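Local structure of glycosyl hydrolase family 62 protein (Coprinopsis cinerea, 5B6T) at residues E48-V53 with G297-L302; T58-A63 with R285-G290; H212-S217 with W222-T227. The protein is an alpha-L-arabinofuranosidase that probably removes arabinofuranose side groups from arabinoxylan, a hemicellulose of plant cell walls. One frame throughout, in Å; residues are numbered along the deposited sequence.

Interaction 1: E48-V53 with G297-L302; sequences EGYNLV and GDYNSL
Tyr50 and Asn300 link two blades of the five-bladed beta-propeller expected of this family: Tyr50 stands on strand 49-57, and Asn300 belongs to the 3-10 turn in the loop joining strands 285-290 and 305-311. The polar part of the contact is one hydrogen bond, donated by Tyr50 OH to Asn300 OD1 over 2.8 Å. With CG anti to its carbonyl carbon (chi1 -76°), Tyr50 carries its OH to the turn. The hydroxyl comes from above the carbonyl plane, 48° out of it; phenol and amide planes are 82° apart. Lys27 NZ bonds Tyr299 OH and, weakly, Tyr50 OH, so one ammonium group relates the two tyrosines; the side chain of Tyr299 also lies about 3 Å (nearest atoms) from a bound lead ion. Van der Waals contact is sparse: Asn300 CG lies at the edge of the Tyr50 ring, 3.7 Å from Tyr50 CE1, and Tyr299 CE2 approaches Tyr50 OH obliquely at 3.9 Å. A phenylalanine in place of Tyr50 would probably leave Asn300 OD1 without this donor and its amide freer to turn. Ser301 N and Ser301 OG both donate to Asp298 O from one face of its plane, Ser301 OG at 2.8 Å.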
loop_
_atom_site.group_PDB
_atom_site.type_symbol
_atom_site.label_atom_id
_atom_site.label_comp_id
_atom_site.label_asym_id
_atom_site.label_seq_id
_atom_site.Cartn_x
_atom_site.Cartn_y
_atom_site.Cartn_z
ATOM N N GLU A 48 5.855 5.904 -19.940
ATOM C CA GLU A 48 6.305 7.291 -19.836
ATOM C C GLU A 48 6.430 7.785 -18.398
ATOM O O GLU A 48 7.137 8.755 -18.132
ATOM C CB GLU A 48 5.346 8.202 -20.603
ATOM C CG GLU A 48 5.578 8.190 -22.109
ATOM C CD GLU A 48 4.310 8.387 -22.918
ATOM O OE1 GLU A 48 3.329 9.009 -22.418
ATOM O OE2 GLU A 48 4.298 7.895 -24.073
ATOM N N GLY A 49 5.746 7.149 -17.453
ATOM C CA GLY A 49 5.891 7.613 -16.079
ATOM C C GLY A 49 4.736 7.254 -15.168
ATOM O O GLY A 49 3.819 6.521 -15.547
ATOM N N TYR A 50 4.858 7.789 -13.958
ATOM C CA TYR A 50 3.929 7.561 -12.867
ATOM C C TYR A 50 3.440 8.861 -12.308
ATOM O O TYR A 50 4.206 9.803 -12.134
ATOM C CB TYR A 50 4.625 6.823 -11.737
ATOM C CG TYR A 50 4.834 5.356 -12.010
ATOM C CD1 TYR A 50 5.826 4.914 -12.866
ATOM C CD2 TYR A 50 4.049 4.414 -11.377
ATOM C CE1 TYR A 50 5.998 3.560 -13.127
ATOM C CE2 TYR A 50 4.214 3.079 -11.603
ATOM C CZ TYR A 50 5.184 2.635 -12.482
ATOM O OH TYR A 50 5.315 1.266 -12.677
ATOM N N ASN A 51 2.153 8.897 -11.963
ATOM C CA ASN A 51 1.601 9.983 -11.140
ATOM C C ASN A 51 0.467 9.342 -10.296
ATOM O O ASN A 51 0.427 8.125 -10.132
ATOM C CB ASN A 51 1.204 11.201 -12.017
ATOM C CG ASN A 51 1.210 12.546 -11.258
ATOM O OD1 ASN A 51 2.152 13.358 -11.359
ATOM N ND2 ASN A 51 0.127 12.841 -10.601
ATOM N N LEU A 52 -0.421 10.146 -9.756
ATOM C CA LEU A 52 -1.406 9.680 -8.788
ATOM C C LEU A 52 -2.794 10.125 -9.199
ATOM O O LEU A 52 -2.982 11.206 -9.753
ATOM C CB LEU A 52 -1.098 10.256 -7.395
ATOM C CG LEU A 52 0.238 9.856 -6.752
ATOM C CD1 LEU A 52 0.493 10.609 -5.444
ATOM C CD2 LEU A 52 0.315 8.363 -6.473
ATOM N N VAL A 53 -3.759 9.279 -8.863
ATOM C CA VAL A 53 -5.168 9.562 -9.140
ATOM C C VAL A 53 -6.019 9.299 -7.881
ATOM O O VAL A 53 -5.710 8.399 -7.078
ATOM C CB VAL A 53 -5.633 8.744 -10.357
ATOM C CG1 VAL A 53 -5.607 7.259 -10.079
ATOM C CG2 VAL A 53 -6.994 9.225 -10.853
ATOM N N GLY A 297 6.084 -8.136 -21.350
ATOM C CA GLY A 297 6.681 -6.919 -21.829
ATOM C C GLY A 297 7.136 -6.075 -20.669
ATOM O O GLY A 297 7.240 -6.542 -19.540
ATOM N N ASP A 298 7.402 -4.822 -20.980
ATOM C CA ASP A 298 8.024 -3.901 -20.051
ATOM C C ASP A 298 7.151 -3.788 -18.793
ATOM O O ASP A 298 5.916 -3.637 -18.901
ATOM C CB ASP A 298 8.196 -2.527 -20.718
ATOM C CG ASP A 298 9.241 -2.534 -21.862
ATOM O OD1 ASP A 298 10.119 -3.435 -21.915
ATOM O OD2 ASP A 298 9.185 -1.607 -22.710
ATOM N N TYR A 299 7.797 -3.839 -17.635
ATOM C CA TYR A 299 7.089 -3.798 -16.342
ATOM C C TYR A 299 6.134 -2.608 -16.242
ATOM O O TYR A 299 4.991 -2.783 -15.835
ATOM C CB TYR A 299 8.073 -3.798 -15.150
ATOM C CG TYR A 299 7.354 -3.693 -13.805
ATOM C CD1 TYR A 299 6.780 -4.817 -13.213
ATOM C CD2 TYR A 299 7.194 -2.463 -13.177
ATOM C CE1 TYR A 299 6.111 -4.721 -12.003
ATOM C CE2 TYR A 299 6.497 -2.368 -11.978
ATOM C CZ TYR A 299 5.952 -3.501 -11.418
ATOM O OH TYR A 299 5.270 -3.387 -10.228
ATOM N N ASN A 300 6.573 -1.410 -16.638
ATOM C CA ASN A 300 5.755 -0.188 -16.441
ATOM C C ASN A 300 4.505 -0.105 -17.337
ATOM O O ASN A 300 3.603 0.706 -17.099
ATOM C CB ASN A 300 6.613 1.078 -16.627
ATOM C CG ASN A 300 7.601 1.289 -15.499
ATOM O OD1 ASN A 300 7.455 0.747 -14.400
ATOM N ND2 ASN A 300 8.632 2.101 -15.769
ATOM N N SER A 301 4.447 -0.949 -18.364
ATOM C CA SER A 301 3.351 -0.987 -19.283
ATOM C C SER A 301 2.344 -2.097 -18.960
ATOM O O SER A 301 1.390 -2.289 -19.697
ATOM C CB SER A 301 3.887 -1.156 -20.710
ATOM O OG SER A 301 4.434 -2.440 -20.908
ATOM N N LEU A 302 2.570 -2.854 -17.880
ATOM C CA LEU A 302 1.709 -4.004 -17.586
ATOM C C LEU A 302 0.288 -3.556 -17.225
ATOM O O LEU A 302 0.093 -2.551 -16.512
ATOM C CB LEU A 302 2.270 -4.844 -16.440
ATOM C CG LEU A 302 3.553 -5.620 -16.734
ATOM C CD1 LEU A 302 4.125 -6.105 -15.410
ATOM C CD2 LEU A 302 3.347 -6.772 -17.706
#

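Interaction 2: T58-A63 with R285-G290; sequences TDWAQA and RYLYQG
At a junction between two blades, Trp60 from the loop 58-63 reaches across to Leu287 and Arg285 of strand 285-290. The approach is made by side chains alone, since even the closest pair of CA atoms, those of Trp60 and Leu287, is 11.0 Å apart. The CB of Trp60 already points toward the strand, and with chi1 -71° and chi2 110° the six-membered ring leads to Leu287. Its CZ3 meets Leu287 CD1 at 4.0 Å, an apolar contact in which the methyl arrives obliquely. Leu287 is buried, whereas the tryptophan is partly exposed.

The loop 58-63 joins strands 49-57 and 68-70 of one sheet, and strand 285-290 belongs to the neighbouring one, in what is, as in other members of the family, a five-bladed beta-propeller. Leu308 of strand 305-311 touches both Trp60 and Leu287, while Pro29 and Val31 of strand 25-34 pack on Leu287; the apolar seam thus draws on both blades. Trp38 and Phe57 meet the Trp60 ring on its own blade.

Arg285 makes a different and looser approach. Its chain bends at chi3 and places NH1 at the indole edge, 3.9 Å from Trp60 NE1. Both nitrogens are donors, so no hydrogen bond forms, and NH1 does not lie over a face, so it is not a cation-pi contact; the two planes are 78° apart. The arginine was modelled in two conformers, which makes this approach tentative.

On the loop side, Gln62 N donates to Asp59 O over 2.9 Å and Ala63 N to Trp60 O over 3.2 Å, two successive bonds of 3-10 type. The carboxylate of Asp59 faces Ala61 N as in an Asx turn, although the modelled distance from OD1 to that nitrogen is implausibly short.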
loop_
_atom_site.group_PDB
_atom_site.type_symbol
_atom_site.label_atom_id
_atom_site.label_comp_id
_atom_site.label_asym_id
_atom_site.label_seq_id
_atom_site.Cartn_x
_atom_site.Cartn_y
_atom_site.Cartn_z
ATOM N N THR A 58 -19.603 5.433 -3.914
ATOM C CA THR A 58 -20.372 5.050 -2.739
ATOM C C THR A 58 -20.371 3.550 -2.508
ATOM O O THR A 58 -20.381 3.121 -1.357
ATOM C CB THR A 58 -21.842 5.516 -2.832
ATOM O OG1 THR A 58 -22.398 4.996 -4.032
ATOM C CG2 THR A 58 -21.956 7.016 -2.852
ATOM N N ASP A 59 -20.334 2.762 -3.588
ATOM C CA ASP A 59 -20.623 1.317 -3.586
ATOM C C ASP A 59 -19.612 0.633 -4.494
ATOM O O ASP A 59 -19.267 1.182 -5.542
ATOM C CB ASP A 59 -22.132 1.121 -4.000
ATOM C CG ASP A 59 -22.401 -0.013 -5.006
ATOM O OD1 ASP A 59 -21.692 -1.030 -5.085
ATOM O OD2 ASP A 59 -23.435 0.065 -5.706
ATOM N N TRP A 60 -19.142 -0.567 -4.117
ATOM C CA TRP A 60 -18.114 -1.265 -4.893
ATOM C C TRP A 60 -18.588 -1.606 -6.322
ATOM O O TRP A 60 -17.782 -1.692 -7.242
ATOM C CB TRP A 60 -17.658 -2.537 -4.177
ATOM C CG TRP A 60 -16.849 -2.307 -2.938
ATOM C CD1 TRP A 60 -17.219 -2.533 -1.641
ATOM C CD2 TRP A 60 -15.501 -1.831 -2.883
ATOM N NE1 TRP A 60 -16.193 -2.237 -0.791
ATOM C CE2 TRP A 60 -15.125 -1.796 -1.527
ATOM C CE3 TRP A 60 -14.565 -1.465 -3.853
ATOM C CZ2 TRP A 60 -13.861 -1.361 -1.116
ATOM C CZ3 TRP A 60 -13.327 -1.030 -3.435
ATOM C CH2 TRP A 60 -12.985 -0.993 -2.089
ATOM N N ALA A 61 -19.897 -1.778 -6.491
ATOM C CA ALA A 61 -20.500 -1.962 -7.826
ATOM C C ALA A 61 -20.347 -0.748 -8.743
ATOM O O ALA A 61 -20.543 -0.852 -9.949
ATOM C CB ALA A 61 -21.982 -2.321 -7.699
ATOM N N GLN A 62 -20.068 0.409 -8.182
ATOM C CA GLN A 62 -19.926 1.608 -8.996
ATOM C C GLN A 62 -18.458 2.026 -9.113
ATOM O O GLN A 62 -18.163 3.089 -9.657
ATOM C CB GLN A 62 -20.751 2.762 -8.413
ATOM C CG GLN A 62 -22.267 2.543 -8.416
ATOM C CD GLN A 62 -23.030 3.800 -8.008
ATOM O OE1 GLN A 62 -23.421 3.959 -6.854
ATOM N NE2 GLN A 62 -23.217 4.720 -8.962
ATOM N N ALA A 63 -17.536 1.233 -8.561
ATOM C CA ALA A 63 -16.119 1.613 -8.614
ATOM C C ALA A 63 -15.605 1.795 -10.037
ATOM O O ALA A 63 -14.879 2.751 -10.312
ATOM C CB ALA A 63 -15.256 0.610 -7.874
ATOM N N ARG A 285 -10.683 -7.557 4.246
ATOM C CA ARG A 285 -10.870 -7.268 2.832
ATOM C C ARG A 285 -9.598 -6.594 2.343
ATOM O O ARG A 285 -9.114 -5.664 2.992
ATOM C CB ARG A 285 -12.069 -6.341 2.614
ATOM C CG ARG A 285 -13.425 -6.939 2.980
ATOM C CD ARG A 285 -14.527 -5.898 2.809
ATOM N NE ARG A 285 -14.682 -5.062 3.984
ATOM C CZ ARG A 285 -15.409 -3.936 4.045
ATOM N NH1 ARG A 285 -16.035 -3.439 2.962
ATOM N NH2 ARG A 285 -15.479 -3.289 5.206
ATOM N N TYR A 286 -9.071 -7.068 1.222
ATOM C CA TYR A 286 -7.802 -6.571 0.698
ATOM C C TYR A 286 -8.027 -6.049 -0.690
ATOM O O TYR A 286 -8.365 -6.789 -1.611
ATOM C CB TYR A 286 -6.688 -7.654 0.699
ATOM C CG TYR A 286 -5.273 -7.122 0.615
ATOM C CD1 TYR A 286 -4.745 -6.355 1.634
ATOM C CD2 TYR A 286 -4.455 -7.401 -0.480
ATOM C CE1 TYR A 286 -3.449 -5.871 1.553
ATOM C CE2 TYR A 286 -3.141 -6.963 -0.544
ATOM C CZ TYR A 286 -2.665 -6.156 0.461
ATOM O OH TYR A 286 -1.385 -5.665 0.388
ATOM N N LEU A 287 -7.799 -4.743 -0.861
ATOM C CA LEU A 287 -7.875 -4.096 -2.171
ATOM C C LEU A 287 -6.480 -4.218 -2.777
ATOM O O LEU A 287 -5.513 -3.784 -2.162
ATOM C CB LEU A 287 -8.275 -2.624 -1.987
ATOM C CG LEU A 287 -8.445 -1.818 -3.287
ATOM C CD1 LEU A 287 -9.560 -2.282 -4.195
ATOM C CD2 LEU A 287 -8.656 -0.358 -2.899
ATOM N N TYR A 288 -6.376 -4.846 -3.943
ATOM C CA TYR A 288 -5.064 -5.240 -4.456
ATOM C C TYR A 288 -5.002 -4.981 -5.953
ATOM O O TYR A 288 -6.026 -4.681 -6.590
ATOM C CB TYR A 288 -4.822 -6.705 -4.130
ATOM C CG TYR A 288 -5.597 -7.672 -5.003
ATOM C CD1 TYR A 288 -6.951 -7.958 -4.769
ATOM C CD2 TYR A 288 -4.980 -8.336 -6.046
ATOM C CE1 TYR A 288 -7.658 -8.834 -5.566
ATOM C CE2 TYR A 288 -5.679 -9.216 -6.847
ATOM C CZ TYR A 288 -7.022 -9.463 -6.610
ATOM O OH TYR A 288 -7.705 -10.387 -7.388
ATOM N N GLN A 289 -3.814 -5.132 -6.515
ATOM C CA GLN A 289 -3.638 -5.110 -7.947
ATOM C C GLN A 289 -3.302 -6.484 -8.500
ATOM O O GLN A 289 -2.476 -7.233 -7.935
ATOM C CB GLN A 289 -2.542 -4.119 -8.388
ATOM C CG GLN A 289 -1.149 -4.423 -7.844
ATOM C CD GLN A 289 -0.104 -3.400 -8.212
ATOM O OE1 GLN A 289 -0.393 -2.219 -8.440
ATOM N NE2 GLN A 289 1.157 -3.856 -8.245
ATOM N N GLY A 290 -3.952 -6.801 -9.628
ATOM C CA GLY A 290 -3.739 -8.037 -10.364
ATOM C C GLY A 290 -3.647 -7.735 -11.834
ATOM O O GLY A 290 -3.839 -6.596 -12.265
#

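Interaction 3: H212-S217 with W222-T227; sequences HEAIGS and WFRSWT
Ala214 CB lies over one face of the Trp222 indole, 3.3 Å from NE1, with Arg224 CG over the same face. The indole takes up chi1 66°, its CG between the backbone nitrogen and the carbonyl carbon, and so folds back across its neighbouring strand. Trp222 NE1 donates to a water 3.0 Å away that is weakly bound to Ile215 O. Where Glu213 pairs with Phe223, CG of the glutamate sits over the phenyl face near its rim, its CB 3.8 Å from Phe223 CE2. On the side bearing Ala214 and Trp222, His212 CB touches Trp226 CZ3 at 3.8 Å.

Four backbone bonds set this register, two between His212 and Arg224 and two between Ala214 and Trp222; the straightest runs from Arg224 N to His212 O (171°, 3.0 Å). His212 ND1 donates to Glu213 O within its own strand.

Farther out, Ser264, His265 N and a salt bridge from Arg221 hold the carboxylate of Glu213. Arg192 O and Asp240 bind the guanidinium of Arg224, one face of which has Trp226 CZ2 3.5 Å above its centre. The whole is an antiparallel beta hairpin, two adjacent strands within one blade of a beta-propeller.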
loop_
_atom_site.group_PDB
_atom_site.type_symbol
_atom_site.label_atom_id
_atom_site.label_comp_id
_atom_site.label_asym_id
_atom_site.label_seq_id
_atom_site.Cartn_x
_atom_site.Cartn_y
_atom_site.Cartn_z
ATOM N N HIS A 212 3.930 -7.956 3.446
ATOM C CA HIS A 212 4.997 -7.519 2.544
ATOM C C HIS A 212 4.907 -8.380 1.284
ATOM O O HIS A 212 4.686 -9.583 1.378
ATOM C CB HIS A 212 6.370 -7.710 3.237
ATOM C CG HIS A 212 7.471 -6.871 2.708
ATOM N ND1 HIS A 212 8.045 -7.047 1.463
ATOM C CD2 HIS A 212 8.153 -5.856 3.292
ATOM C CE1 HIS A 212 9.001 -6.150 1.295
ATOM N NE2 HIS A 212 9.107 -5.440 2.397
ATOM N N GLU A 213 5.065 -7.740 0.127
ATOM C CA GLU A 213 5.028 -8.426 -1.164
ATOM C C GLU A 213 6.324 -9.188 -1.450
ATOM O O GLU A 213 7.422 -8.742 -1.058
ATOM C CB GLU A 213 4.761 -7.444 -2.303
ATOM C CG GLU A 213 4.323 -8.118 -3.583
ATOM C CD GLU A 213 3.904 -7.153 -4.684
ATOM O OE1 GLU A 213 3.519 -5.994 -4.382
ATOM O OE2 GLU A 213 3.913 -7.608 -5.867
ATOM N N ALA A 214 6.162 -10.327 -2.118
ATOM C CA ALA A 214 7.249 -11.201 -2.512
ATOM C C ALA A 214 6.987 -11.661 -3.940
ATOM O O ALA A 214 5.884 -11.562 -4.454
ATOM C CB ALA A 214 7.295 -12.415 -1.588
ATOM N N ILE A 215 8.042 -12.146 -4.582
ATOM C CA ILE A 215 7.979 -12.745 -5.896
ATOM C C ILE A 215 8.297 -14.219 -5.684
ATOM O O ILE A 215 9.423 -14.565 -5.299
ATOM C CB ILE A 215 9.017 -12.120 -6.849
ATOM C CG1 ILE A 215 8.845 -10.594 -6.940
ATOM C CG2 ILE A 215 8.978 -12.770 -8.218
ATOM C CD1 ILE A 215 9.950 -9.918 -7.707
ATOM N N GLY A 216 7.313 -15.079 -5.907
ATOM C CA GLY A 216 7.414 -16.489 -5.548
ATOM C C GLY A 216 8.218 -17.333 -6.520
ATOM O O GLY A 216 8.734 -16.830 -7.561
ATOM N N SER A 217 8.304 -18.621 -6.173
ATOM C CA SER A 217 9.062 -19.597 -6.967
ATOM C C SER A 217 8.510 -19.769 -8.383
ATOM O O SER A 217 9.237 -20.190 -9.281
ATOM C CB SER A 217 9.083 -20.953 -6.258
ATOM O OG SER A 217 7.774 -21.460 -6.077
ATOM N N TRP A 222 2.917 -12.298 -4.494
ATOM C CA TRP A 222 2.150 -12.781 -3.354
ATOM C C TRP A 222 2.529 -12.017 -2.102
ATOM O O TRP A 222 3.508 -11.275 -2.113
ATOM C CB TRP A 222 2.341 -14.290 -3.151
ATOM C CG TRP A 222 3.736 -14.746 -2.750
ATOM C CD1 TRP A 222 4.877 -14.640 -3.480
ATOM C CD2 TRP A 222 4.096 -15.389 -1.523
ATOM N NE1 TRP A 222 5.926 -15.199 -2.784
ATOM C CE2 TRP A 222 5.484 -15.641 -1.573
ATOM C CE3 TRP A 222 3.378 -15.789 -0.388
ATOM C CZ2 TRP A 222 6.161 -16.273 -0.537
ATOM C CZ3 TRP A 222 4.039 -16.399 0.635
ATOM C CH2 TRP A 222 5.422 -16.654 0.557
ATOM N N PHE A 223 1.768 -12.216 -1.026
ATOM C CA PHE A 223 2.010 -11.571 0.260
ATOM C C PHE A 223 2.339 -12.512 1.385
ATOM O O PHE A 223 1.684 -13.542 1.555
ATOM C CB PHE A 223 0.809 -10.682 0.698
ATOM C CG PHE A 223 0.785 -9.393 -0.046
ATOM C CD1 PHE A 223 0.153 -9.310 -1.302
ATOM C CD2 PHE A 223 1.495 -8.319 0.426
ATOM C CE1 PHE A 223 0.185 -8.130 -2.008
ATOM C CE2 PHE A 223 1.546 -7.143 -0.301
ATOM C CZ PHE A 223 0.914 -7.062 -1.524
ATOM N N ARG A 224 3.343 -12.100 2.162
ATOM C CA ARG A 224 3.709 -12.733 3.421
ATOM C C ARG A 224 3.241 -11.886 4.567
ATOM O O ARG A 224 3.037 -10.688 4.408
ATOM C CB ARG A 224 5.225 -12.932 3.479
ATOM C CG ARG A 224 5.750 -13.811 2.341
ATOM C CD ARG A 224 7.258 -13.919 2.303
ATOM N NE ARG A 224 7.805 -14.652 3.440
ATOM C CZ ARG A 224 9.021 -14.450 3.965
ATOM N NH1 ARG A 224 9.847 -13.538 3.443
ATOM N NH2 ARG A 224 9.417 -15.162 5.010
ATOM N N SER A 225 3.091 -12.503 5.741
ATOM C CA SER A 225 2.597 -11.795 6.924
ATOM C C SER A 225 3.312 -12.228 8.187
ATOM O O SER A 225 3.726 -13.398 8.327
ATOM C CB SER A 225 1.095 -12.019 7.099
ATOM O OG SER A 225 0.764 -13.413 7.190
ATOM N N TRP A 226 3.397 -11.265 9.103
ATOM C CA TRP A 226 4.028 -11.424 10.412
ATOM C C TRP A 226 3.237 -10.628 11.416
ATOM O O TRP A 226 2.526 -9.682 11.055
ATOM C CB TRP A 226 5.456 -10.863 10.414
ATOM C CG TRP A 226 6.434 -11.476 9.499
ATOM C CD1 TRP A 226 7.414 -12.372 9.833
ATOM C CD2 TRP A 226 6.611 -11.217 8.104
ATOM N NE1 TRP A 226 8.177 -12.687 8.754
ATOM C CE2 TRP A 226 7.697 -12.009 7.667
ATOM C CE3 TRP A 226 5.959 -10.404 7.172
ATOM C CZ2 TRP A 226 8.135 -12.016 6.335
ATOM C CZ3 TRP A 226 6.414 -10.412 5.863
ATOM C CH2 TRP A 226 7.491 -11.186 5.475
ATOM N N THR A 227 3.423 -10.954 12.695
ATOM C CA THR A 227 2.882 -10.115 13.779
ATOM C C THR A 227 3.935 -9.813 14.825
ATOM O O THR A 227 4.955 -10.520 14.929
ATOM C CB THR A 227 1.687 -10.767 14.502
ATOM O OG1 THR A 227 2.131 -11.996 15.113
ATOM C CG2 THR A 227 0.552 -11.067 13.524
HETATM O O HOH W 1 8.896 -15.262 -2.568
#

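Overall arrangement
Interactions 1 and 2 both join the blade containing strand 49-57 to the one containing strands 285-290 and 305-311, at places whose centres are 20 Å apart. Interaction 1 lies at the surface and is polar. Interaction 2, partly buried, rests mainly on the Trp60-Leu287 apolar contact and has no hydrogen bond across it. Interaction 3 differs in kind: it is buried, local in sequence, and built within a blade from backbone pairing, covering 399 Å² against 120 Å² for each of the others. It nevertheless touches interaction 2, the rings of Tyr286 and Phe223 meeting edge-to-face, with Tyr286 OH 3.3 Å from Phe223 CZ. Strand 285-290 thus meets the blade of strand 49-57 through Leu287 and that of strand 221-228 through Tyr286.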